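Local atomic coordinates of trehalose-6-phosphate phosphatase (Candida albicans, PDB entry 5DXF), a protein that has an N-terminal domain of glycosyltransferase family 20, which belongs to the GT-B clan of two-lobed folds built from Rossmann-like domains. Residues Leu324-Val327 / Tyr328-Lys331; Gly345-Gln348 / Lys349-Phe353; Met359-Glu362 / Trp363-Thr366; Glu416-Leu419 / Ala420-Val424. All blocks are in the same frame, centred on the assembly; numbering follows the deposited sequence.

Contact 1. Residues Leu324-Val327 / Tyr328-Lys331; sequences LKQV and YKGK
The aromatic ring of Tyr328 has Val327 over one face and Leu324 at its edge. Val327 CG1 stands almost straight above the centre of the Tyr328 ring, 3.9 Å from its centroid and only 7° off the ring normal, a CH-pi contact between sequence neighbours. It is possible because Val327 CG1 is anti to the backbone N (chi1 -178°) and therefore lies beside the carbonyl carbon, on the side where the next residue follows. Leu324 CD2 meets the rim instead, in the plane of the ring and 3.9 Å from Tyr328 CE2; the three side chains run alongside one another in the same direction. Beyond these three side chains, the tyrosine reaches Leu407 and Tyr409 of strand 406-409.

The backbone helps to place the ring. Tyr328 N donates to Leu324 O at 3.0 Å with an N-H...O angle of 165°, a last helical bond made by the first residue to leave helical torsions. On the exposed flank the amide of Gln326 lies along the doubly bent Lys329 chain, NE2 of Gln326 being 3.4 Å from CE of Lys329.

Lys331 N then returns to Tyr328 O at 3.2 Å, closing a type II beta turn with Gly330 at its third position, where phi is positive. The whole is a helix C-terminus running through a tight turn into strand 332-339, an entry into the parallel sheet of a Rossmann-like domain.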
loop_
_atom_site.group_PDB
_atom_site.type_symbol
_atom_site.label_atom_id
_atom_site.label_comp_id
_atom_site.label_asym_id
_atom_site.label_seq_id
_atom_site.Cartn_x
_atom_site.Cartn_y
_atom_site.Cartn_z
ATOM N N LEU A 324 21.811 -14.397 10.202
ATOM C CA LEU A 324 20.492 -14.742 10.719
ATOM C C LEU A 324 20.295 -16.253 10.699
ATOM O O LEU A 324 19.718 -16.825 11.623
ATOM C CB LEU A 324 19.401 -14.049 9.898
ATOM C CG LEU A 324 19.275 -12.535 10.072
ATOM C CD1 LEU A 324 18.470 -11.932 8.931
ATOM C CD2 LEU A 324 18.631 -12.207 11.410
ATOM N N LYS A 325 20.781 -16.887 9.635
ATOM C CA LYS A 325 20.821 -18.341 9.547
ATOM C C LYS A 325 21.613 -18.919 10.713
ATOM O O LYS A 325 21.297 -19.996 11.219
ATOM C CB LYS A 325 21.440 -18.784 8.220
ATOM C CG LYS A 325 20.429 -19.158 7.150
ATOM C CD LYS A 325 20.979 -18.889 5.762
ATOM C CE LYS A 325 20.320 -19.780 4.727
ATOM N NZ LYS A 325 20.683 -21.207 4.939
ATOM N N GLN A 326 22.642 -18.193 11.137
ATOM C CA GLN A 326 23.490 -18.638 12.237
ATOM C C GLN A 326 22.790 -18.484 13.586
ATOM O O GLN A 326 22.871 -19.369 14.438
ATOM C CB GLN A 326 24.811 -17.864 12.227
ATOM C CG GLN A 326 26.022 -18.715 12.564
ATOM C CD GLN A 326 26.103 -19.977 11.721
ATOM O OE1 GLN A 326 25.822 -19.962 10.522
ATOM N NE2 GLN A 326 26.487 -21.081 12.352
ATOM N N VAL A 327 22.103 -17.361 13.767
ATOM C CA VAL A 327 21.375 -17.089 15.003
ATOM C C VAL A 327 20.244 -18.088 15.218
ATOM O O VAL A 327 20.097 -18.660 16.298
ATOM C CB VAL A 327 20.785 -15.661 15.005
ATOM C CG1 VAL A 327 20.066 -15.384 16.316
ATOM C CG2 VAL A 327 21.876 -14.633 14.766
ATOM N N TYR A 328 19.451 -18.303 14.174
ATOM C CA TYR A 328 18.251 -19.122 14.287
ATOM C C TYR A 328 18.462 -20.531 13.749
ATOM O O TYR A 328 17.583 -21.105 13.105
ATOM C CB TYR A 328 17.092 -18.434 13.572
ATOM C CG TYR A 328 16.814 -17.061 14.136
ATOM C CD1 TYR A 328 16.193 -16.914 15.368
ATOM C CD2 TYR A 328 17.192 -15.914 13.450
ATOM C CE1 TYR A 328 15.945 -15.664 15.897
ATOM C CE2 TYR A 328 16.946 -14.658 13.970
ATOM C CZ TYR A 328 16.322 -14.540 15.196
ATOM O OH TYR A 328 16.074 -13.292 15.720
ATOM N N LYS A 329 19.639 -21.079 14.031
ATOM C CA LYS A 329 19.974 -22.447 13.666
ATOM C C LYS A 329 19.052 -23.433 14.375
ATOM O O LYS A 329 18.817 -23.323 15.577
ATOM C CB LYS A 329 21.435 -22.744 14.007
ATOM C CG LYS A 329 21.885 -24.161 13.702
ATOM C CD LYS A 329 23.363 -24.341 14.015
ATOM C CE LYS A 329 24.230 -23.480 13.109
ATOM N NZ LYS A 329 24.116 -23.889 11.681
ATOM N N GLY A 330 18.524 -24.392 13.622
ATOM C CA GLY A 330 17.646 -25.402 14.181
ATOM C C GLY A 330 16.239 -24.906 14.462
ATOM O O GLY A 330 15.460 -25.590 15.126
ATOM N N LYS A 331 15.909 -23.719 13.956
ATOM C CA LYS A 331 14.589 -23.133 14.178
ATOM C C LYS A 331 13.920 -22.695 12.877
ATOM O O LYS A 331 14.593 -22.368 11.900
ATOM C CB LYS A 331 14.689 -21.944 15.138
ATOM C CG LYS A 331 15.089 -22.333 16.549
ATOM C CD LYS A 331 15.226 -21.125 17.457
ATOM C CE LYS A 331 15.516 -21.560 18.882
ATOM N NZ LYS A 331 14.458 -22.476 19.389
#

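Contact 2. Residues Gly345-Gln348 / Lys349-Phe353; sequences GVIQ and KLEGF
Leu350 N donates to Val346 O at 2.9 Å, and Glu351 N to Ile347 O and Gly352 N to Gln348 O repeat the bond, each one residue further on. Lys349 N reaches Gly345 O at a longer 3.3 Å. All four run from residue i+4 to residue i. The acceptor of the longer bond belongs to the N-cap residue Gly345, and it has a second partner in Thr431 OG1.

The Lys349 side chain leads away from the helix. CG lies opposite the backbone N (chi1 -177°) and the chain bends once, at chi3, before NZ reaches a salt bridge with Asp338 and a hydrogen bond with Gln371 OE1, which probably balances the buried charge.

Val346 CG1 lies 4.0 Å from Leu350 CD1, the two side chains pointing the same way, and Leu350 continues onto Val387, Ile390 and Ile391 of helix 381-398 and onto Leu369. On another flank, the extended Glu351 chain runs beside Ile347, its OE1 3.6 Å from Ile347 CG2, a contact of methyl with carboxylate.

These turns open helix 346-359, the crossover of a right-handed beta-alpha-beta unit between strands 332-339 and 367-374, as in Rossmann-like domains.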
loop_
_atom_site.group_PDB
_atom_site.type_symbol
_atom_site.label_atom_id
_atom_site.label_comp_id
_atom_site.label_asym_id
_atom_site.label_seq_id
_atom_site.Cartn_x
_atom_site.Cartn_y
_atom_site.Cartn_z
ATOM N N GLY A 345 -4.167 -6.715 10.221
ATOM C CA GLY A 345 -4.440 -8.008 10.824
ATOM C C GLY A 345 -3.313 -8.683 11.584
ATOM O O GLY A 345 -3.137 -9.898 11.484
ATOM N N VAL A 346 -2.558 -7.909 12.355
ATOM C CA VAL A 346 -1.489 -8.467 13.177
ATOM C C VAL A 346 -2.075 -9.295 14.320
ATOM O O VAL A 346 -1.549 -10.354 14.672
ATOM C CB VAL A 346 -0.579 -7.358 13.745
ATOM C CG1 VAL A 346 0.510 -7.956 14.625
ATOM C CG2 VAL A 346 0.033 -6.549 12.614
ATOM N N ILE A 347 -3.174 -8.805 14.884
ATOM C CA ILE A 347 -3.871 -9.487 15.971
ATOM C C ILE A 347 -4.307 -10.895 15.572
ATOM O O ILE A 347 -4.107 -11.853 16.322
ATOM C CB ILE A 347 -5.103 -8.679 16.424
ATOM C CG1 ILE A 347 -4.659 -7.393 17.124
ATOM C CG2 ILE A 347 -5.986 -9.511 17.341
ATOM C CD1 ILE A 347 -5.763 -6.382 17.307
ATOM N N GLN A 348 -4.896 -11.016 14.386
ATOM C CA GLN A 348 -5.348 -12.307 13.882
ATOM C C GLN A 348 -4.165 -13.246 13.660
ATOM O O GLN A 348 -4.260 -14.451 13.903
ATOM C CB GLN A 348 -6.141 -12.136 12.583
ATOM C CG GLN A 348 -7.528 -11.526 12.766
ATOM C CD GLN A 348 -7.488 -10.053 13.124
ATOM O OE1 GLN A 348 -6.622 -9.313 12.659
ATOM N NE2 GLN A 348 -8.423 -9.621 13.960
ATOM N N LYS A 349 -3.052 -12.682 13.203
ATOM C CA LYS A 349 -1.828 -13.446 12.995
ATOM C C LYS A 349 -1.319 -14.016 14.315
ATOM O O LYS A 349 -0.954 -15.190 14.397
ATOM C CB LYS A 349 -0.752 -12.571 12.351
ATOM C CG LYS A 349 0.544 -13.300 12.038
ATOM C CD LYS A 349 1.618 -12.338 11.552
ATOM C CE LYS A 349 1.112 -11.465 10.412
ATOM N NZ LYS A 349 2.195 -10.621 9.835
ATOM N N LEU A 350 -1.309 -13.178 15.345
ATOM C CA LEU A 350 -0.823 -13.583 16.659
ATOM C C LEU A 350 -1.749 -14.598 17.325
ATOM O O LEU A 350 -1.286 -15.514 18.005
ATOM C CB LEU A 350 -0.653 -12.361 17.559
ATOM C CG LEU A 350 0.384 -11.342 17.086
ATOM C CD1 LEU A 350 0.415 -10.147 18.018
ATOM C CD2 LEU A 350 1.760 -11.982 16.979
ATOM N N GLU A 351 -3.054 -14.434 17.130
ATOM C CA GLU A 351 -4.022 -15.376 17.680
ATOM C C GLU A 351 -3.883 -16.737 17.004
ATOM O O GLU A 351 -3.831 -17.774 17.675
ATOM C CB GLU A 351 -5.445 -14.834 17.527
ATOM C CG GLU A 351 -5.844 -13.872 18.638
ATOM C CD GLU A 351 -7.015 -12.988 18.264
ATOM O OE1 GLU A 351 -7.488 -12.229 19.138
ATOM O OE2 GLU A 351 -7.459 -13.044 17.099
ATOM N N GLY A 352 -3.805 -16.725 15.678
ATOM C CA GLY A 352 -3.585 -17.945 14.923
ATOM C C GLY A 352 -2.284 -18.624 15.312
ATOM O O GLY A 352 -2.213 -19.852 15.385
ATOM N N PHE A 353 -1.254 -17.822 15.572
ATOM C CA PHE A 353 0.050 -18.347 15.964
ATOM C C PHE A 353 -0.014 -18.999 17.336
ATOM O O PHE A 353 0.570 -20.063 17.558
ATOM C CB PHE A 353 1.105 -17.240 15.961
ATOM C CG PHE A 353 2.473 -17.705 16.376
ATOM C CD1 PHE A 353 3.036 -18.839 15.809
ATOM C CD2 PHE A 353 3.204 -17.000 17.318
ATOM C CE1 PHE A 353 4.298 -19.267 16.184
ATOM C CE2 PHE A 353 4.466 -17.422 17.694
ATOM C CZ PHE A 353 5.014 -18.556 17.128
#

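Contact 3. Residues Met359-Glu362 / Trp363-Thr366; sequences MYPE and WRET
In the beta-alpha-beta unit of this Rossmann-like domain, the loop from helix 346-359 to strand 367-374 is folded round two overlapping backbone bonds, in which Tyr360 and Pro361 accept from Trp363 and Arg364. Trp363 N lies 3.3 Å from Tyr360 O, with an N-H...O angle of 153°, but approaches from well above the carbonyl plane rather than along a lone pair. The next bond, Arg364 N to Pro361 O at 3.4 Å, is weak.

Trp363 is the buried residue of the loop. Its pyrrole edge receives Tyr360 CB, which lies in the indole plane 3.7 Å from Trp363 CD1. Glu362 crosses the same part of the indole at a slant: its CG sits between the backbone N and the carbonyl carbon (chi1 42°), which brings CG of Glu362 to 3.5 Å from Trp363 CD1. The planes of the carboxylate and the indole are 32° apart. The indole N-H is used elsewhere, by Asn486 OD1, and the ring also meets Phe356; the tryptophan thus ties the loop to helix 478-489 and, through Phe356, to helix 346-359.

The extended Arg364 side chain reaches back toward the end of helix 346-359, where NE bonds to Leu357 O and NH2 to Asp358 O. Two late carbonyls of the helix thus face a positive group, which probably complements the partial negative charge at the helix C-terminus. Pro361 fills the flank of this grip: its CA lies 3.4 Å above one face of the Arg364 guanidinium, displaced toward the rim, while Pro361 CB is 4.0 Å from Arg364 CZ.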
loop_
_atom_site.group_PDB
_atom_site.type_symbol
_atom_site.label_atom_id
_atom_site.label_comp_id
_atom_site.label_asym_id
_atom_site.label_seq_id
_atom_site.Cartn_x
_atom_site.Cartn_y
_atom_site.Cartn_z
ATOM N N MET A 359 -1.806 -26.263 19.605
ATOM C CA MET A 359 -2.196 -27.515 18.965
ATOM C C MET A 359 -1.027 -28.459 18.698
ATOM O O MET A 359 -1.185 -29.677 18.760
ATOM C CB MET A 359 -2.918 -27.224 17.648
ATOM C CG MET A 359 -4.272 -26.558 17.814
ATOM S SD MET A 359 -5.010 -26.106 16.233
ATOM C CE MET A 359 -4.990 -27.680 15.379
ATOM N N TYR A 360 0.139 -27.898 18.398
ATOM C CA TYR A 360 1.280 -28.714 17.992
ATOM C C TYR A 360 2.474 -28.565 18.930
ATOM O O TYR A 360 3.243 -27.610 18.817
ATOM C CB TYR A 360 1.692 -28.361 16.561
ATOM C CG TYR A 360 0.549 -28.432 15.575
ATOM C CD1 TYR A 360 0.171 -29.642 15.009
ATOM C CD2 TYR A 360 -0.157 -27.291 15.216
ATOM C CE1 TYR A 360 -0.877 -29.714 14.110
ATOM C CE2 TYR A 360 -1.205 -27.352 14.318
ATOM C CZ TYR A 360 -1.560 -28.565 13.768
ATOM O OH TYR A 360 -2.602 -28.630 12.873
ATOM N N PRO A 361 2.631 -29.522 19.858
ATOM C CA PRO A 361 3.776 -29.584 20.773
ATOM C C PRO A 361 5.087 -29.807 20.027
ATOM O O PRO A 361 6.158 -29.481 20.537
ATOM C CB PRO A 361 3.453 -30.787 21.668
ATOM C CG PRO A 361 1.984 -30.993 21.529
ATOM C CD PRO A 361 1.655 -30.590 20.129
ATOM N N GLU A 362 4.986 -30.367 18.827
ATOM C CA GLU A 362 6.142 -30.646 17.984
ATOM C C GLU A 362 6.870 -29.376 17.557
ATOM O O GLU A 362 8.087 -29.379 17.369
ATOM C CB GLU A 362 5.701 -31.429 16.747
ATOM C CG GLU A 362 4.407 -30.902 16.146
ATOM C CD GLU A 362 4.023 -31.602 14.861
ATOM O OE1 GLU A 362 4.927 -32.100 14.159
ATOM O OE2 GLU A 362 2.813 -31.652 14.553
ATOM N N TRP A 363 6.118 -28.291 17.405
ATOM C CA TRP A 363 6.673 -27.044 16.892
ATOM C C TRP A 363 7.031 -26.055 17.998
ATOM O O TRP A 363 7.600 -24.998 17.730
ATOM C CB TRP A 363 5.695 -26.401 15.910
ATOM C CG TRP A 363 5.566 -27.163 14.628
ATOM C CD1 TRP A 363 4.527 -27.960 14.249
ATOM C CD2 TRP A 363 6.519 -27.208 13.559
ATOM N NE1 TRP A 363 4.770 -28.494 13.007
ATOM C CE2 TRP A 363 5.986 -28.048 12.562
ATOM C CE3 TRP A 363 7.769 -26.620 13.346
ATOM C CZ2 TRP A 363 6.659 -28.312 11.372
ATOM C CZ3 TRP A 363 8.434 -26.882 12.165
ATOM C CH2 TRP A 363 7.879 -27.721 11.192
ATOM N N ARG A 364 6.697 -26.396 19.237
ATOM C CA ARG A 364 7.155 -25.613 20.375
ATOM C C ARG A 364 8.678 -25.704 20.438
ATOM O O ARG A 364 9.257 -26.697 19.994
ATOM C CB ARG A 364 6.511 -26.106 21.673
ATOM C CG ARG A 364 4.991 -26.008 21.664
ATOM C CD ARG A 364 4.354 -26.696 22.860
ATOM N NE ARG A 364 2.910 -26.827 22.682
ATOM C CZ ARG A 364 2.106 -27.483 23.514
ATOM N NH1 ARG A 364 2.600 -28.075 24.593
ATOM N NH2 ARG A 364 0.805 -27.548 23.264
ATOM N N GLU A 365 9.308 -24.650 20.958
ATOM C CA GLU A 365 10.768 -24.505 21.035
ATOM C C GLU A 365 11.449 -24.290 19.679
ATOM O O GLU A 365 12.605 -23.873 19.628
ATOM C CB GLU A 365 11.412 -25.717 21.720
ATOM C CG GLU A 365 11.036 -25.912 23.174
ATOM C CD GLU A 365 11.700 -27.136 23.775
ATOM O OE1 GLU A 365 11.478 -28.249 23.256
ATOM O OE2 GLU A 365 12.453 -26.982 24.759
ATOM N N THR A 366 10.745 -24.565 18.585
ATOM C CA THR A 366 11.382 -24.558 17.270
ATOM C C THR A 366 10.849 -23.504 16.298
ATOM O O THR A 366 11.454 -23.268 15.254
ATOM C CB THR A 366 11.255 -25.936 16.591
ATOM O OG1 THR A 366 9.909 -26.411 16.718
ATOM C CG2 THR A 366 12.199 -26.936 17.238
#

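Contact 4. Residues Glu416-Leu419 / Ala420-Val424; sequences EEYL and ALLRV
Helix 415-424 of the Rossmann-like domain is represented here by two of its turns, Glu416 to Leu419 and Ala420 to Val424, joined by backbone bonds and by apolar contacts, chiefly Tyr418 with Leu422. The backbone group is regular: Ala420 N to Glu416 O, Leu421 N to Glu417 O, Leu422 N to Tyr418 O and Arg423 N to Leu419 O all measure 2.9 Å, with N-H...O angles from 156° to 169°. This i+4 to i pattern identifies an alpha-helix that runs on across the junction.

The polar side chains find their partners outside the two segments. Glu416 forms a salt bridge with Lys320, and Arg423 one with Glu318 while also donating from NH1 to Ala310 O; Glu416 and Arg423 both bond to residues earlier in the chain, on helices 303-311 and 317-327. Glu417 turns back to the amide of Ala414. The hydroxyl of Tyr418 is hydrogen-bonded to Glu443 OE2, and Arg337 makes a cation-pi contact with the Tyr418 ring.

The remaining contacts are apolar. On its flanks the helix is packed by Leu421 against Val335 of strand 332-339 and by Leu422 against Cys447 of helix 439-447. Between the turns themselves, Leu422 crosses the tyrosine ring at an angle: CG of Tyr418 is anti to the backbone N (chi1 173°), so the ring extends beside the following turn, where Leu422 CG makes a CH-pi contact over one face, 4.3 Å from the Tyr418 ring centroid. The methyl comes closer, with Leu422 CD1 3.6 Å from Tyr418 CZ.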
loop_
_atom_site.group_PDB
_atom_site.type_symbol
_atom_site.label_atom_id
_atom_site.label_comp_id
_atom_site.label_asym_id
_atom_site.label_seq_id
_atom_site.Cartn_x
_atom_site.Cartn_y
_atom_site.Cartn_z
ATOM N N GLU A 416 18.293 -3.585 3.594
ATOM C CA GLU A 416 19.054 -4.821 3.478
ATOM C C GLU A 416 18.715 -5.784 4.612
ATOM O O GLU A 416 18.691 -6.999 4.415
ATOM C CB GLU A 416 20.556 -4.525 3.467
ATOM C CG GLU A 416 20.937 -3.179 2.862
ATOM C CD GLU A 416 20.806 -2.033 3.850
ATOM O OE1 GLU A 416 21.235 -2.195 5.013
ATOM O OE2 GLU A 416 20.264 -0.977 3.465
ATOM N N GLU A 417 18.455 -5.243 5.798
ATOM C CA GLU A 417 18.029 -6.064 6.925
ATOM C C GLU A 417 16.660 -6.675 6.649
ATOM O O GLU A 417 16.404 -7.832 6.981
ATOM C CB GLU A 417 17.993 -5.237 8.211
ATOM C CG GLU A 417 19.349 -5.044 8.869
ATOM C CD GLU A 417 19.332 -3.942 9.910
ATOM O OE1 GLU A 417 18.415 -3.097 9.860
ATOM O OE2 GLU A 417 20.229 -3.924 10.779
ATOM N N TYR A 418 15.790 -5.882 6.032
ATOM C CA TYR A 418 14.443 -6.318 5.684
ATOM C C TYR A 418 14.473 -7.430 4.645
ATOM O O TYR A 418 13.847 -8.480 4.827
ATOM C CB TYR A 418 13.623 -5.135 5.173
ATOM C CG TYR A 418 12.262 -5.507 4.626
ATOM C CD1 TYR A 418 11.266 -5.991 5.462
ATOM C CD2 TYR A 418 11.971 -5.362 3.276
ATOM C CE1 TYR A 418 10.021 -6.329 4.969
ATOM C CE2 TYR A 418 10.727 -5.695 2.774
ATOM C CZ TYR A 418 9.757 -6.177 3.626
ATOM O OH TYR A 418 8.519 -6.512 3.134
ATOM N N LEU A 419 15.204 -7.197 3.559
ATOM C CA LEU A 419 15.341 -8.199 2.505
ATOM C C LEU A 419 16.001 -9.472 3.017
ATOM O O LEU A 419 15.606 -10.577 2.638
ATOM C CB LEU A 419 16.143 -7.636 1.335
ATOM C CG LEU A 419 15.487 -6.451 0.631
ATOM C CD1 LEU A 419 16.234 -6.114 -0.643
ATOM C CD2 LEU A 419 14.028 -6.753 0.335
ATOM N N ALA A 420 17.012 -9.309 3.870
ATOM C CA ALA A 420 17.604 -10.440 4.575
ATOM C C ALA A 420 16.501 -11.224 5.253
ATOM O O ALA A 420 16.319 -12.403 4.982
ATOM C CB ALA A 420 18.619 -9.979 5.598
ATOM N N LEU A 421 15.767 -10.545 6.133
ATOM C CA LEU A 421 14.645 -11.140 6.859
ATOM C C LEU A 421 13.700 -11.937 5.953
ATOM O O LEU A 421 13.313 -13.061 6.287
ATOM C CB LEU A 421 13.865 -10.052 7.610
ATOM C CG LEU A 421 14.503 -9.511 8.897
ATOM C CD1 LEU A 421 13.810 -8.237 9.359
ATOM C CD2 LEU A 421 14.475 -10.566 9.991
ATOM N N LEU A 422 13.338 -11.367 4.809
ATOM C CA LEU A 422 12.470 -12.074 3.872
ATOM C C LEU A 422 13.145 -13.323 3.306
ATOM O O LEU A 422 12.510 -14.371 3.186
ATOM C CB LEU A 422 12.038 -11.152 2.732
ATOM C CG LEU A 422 11.104 -10.007 3.127
ATOM C CD1 LEU A 422 10.671 -9.216 1.903
ATOM C CD2 LEU A 422 9.893 -10.530 3.889
ATOM N N ARG A 423 14.427 -13.221 2.970
ATOM C CA ARG A 423 15.153 -14.359 2.409
ATOM C C ARG A 423 15.346 -15.507 3.409
ATOM O O ARG A 423 15.192 -16.672 3.044
ATOM C CB ARG A 423 16.513 -13.909 1.864
ATOM C CG ARG A 423 16.474 -13.415 0.423
ATOM C CD ARG A 423 17.872 -13.141 -0.108
ATOM N NE ARG A 423 18.702 -14.341 -0.091
ATOM C CZ ARG A 423 20.019 -14.348 -0.266
ATOM N NH1 ARG A 423 20.671 -13.210 -0.472
ATOM N NH2 ARG A 423 20.687 -15.492 -0.230
ATOM N N VAL A 424 15.672 -15.194 4.662
ATOM C CA VAL A 424 15.900 -16.244 5.658
ATOM C C VAL A 424 14.579 -16.890 6.085
ATOM O O VAL A 424 14.565 -17.965 6.684
ATOM C CB VAL A 424 16.625 -15.702 6.923
ATOM C CG1 VAL A 424 17.154 -16.849 7.794
ATOM C CG2 VAL A 424 17.770 -14.773 6.539
#

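The four contacts follow one another along the chain within one Rossmann-like domain whose parallel strands include 332-339, 367-374 and 406-409. Contact 1 ends helix 317-327 before the first. Contact 2 opens helix 346-359, the link from first strand to second; contact 3 lies at its C-terminal end and in the loop after it. The centres of contacts 2 and 3 are about 17 Å apart. Contact 4 is on helix 415-424, after the third. Contacts 1 and 4, about 13 Å apart at their centres, touch where Leu324 CD1 lies 3.8 Å from Val424 CG2, and contacts 1 and 3 meet through Lys331 and Thr366; contact 2 is separate, sharing helix 346-359 with contact 3.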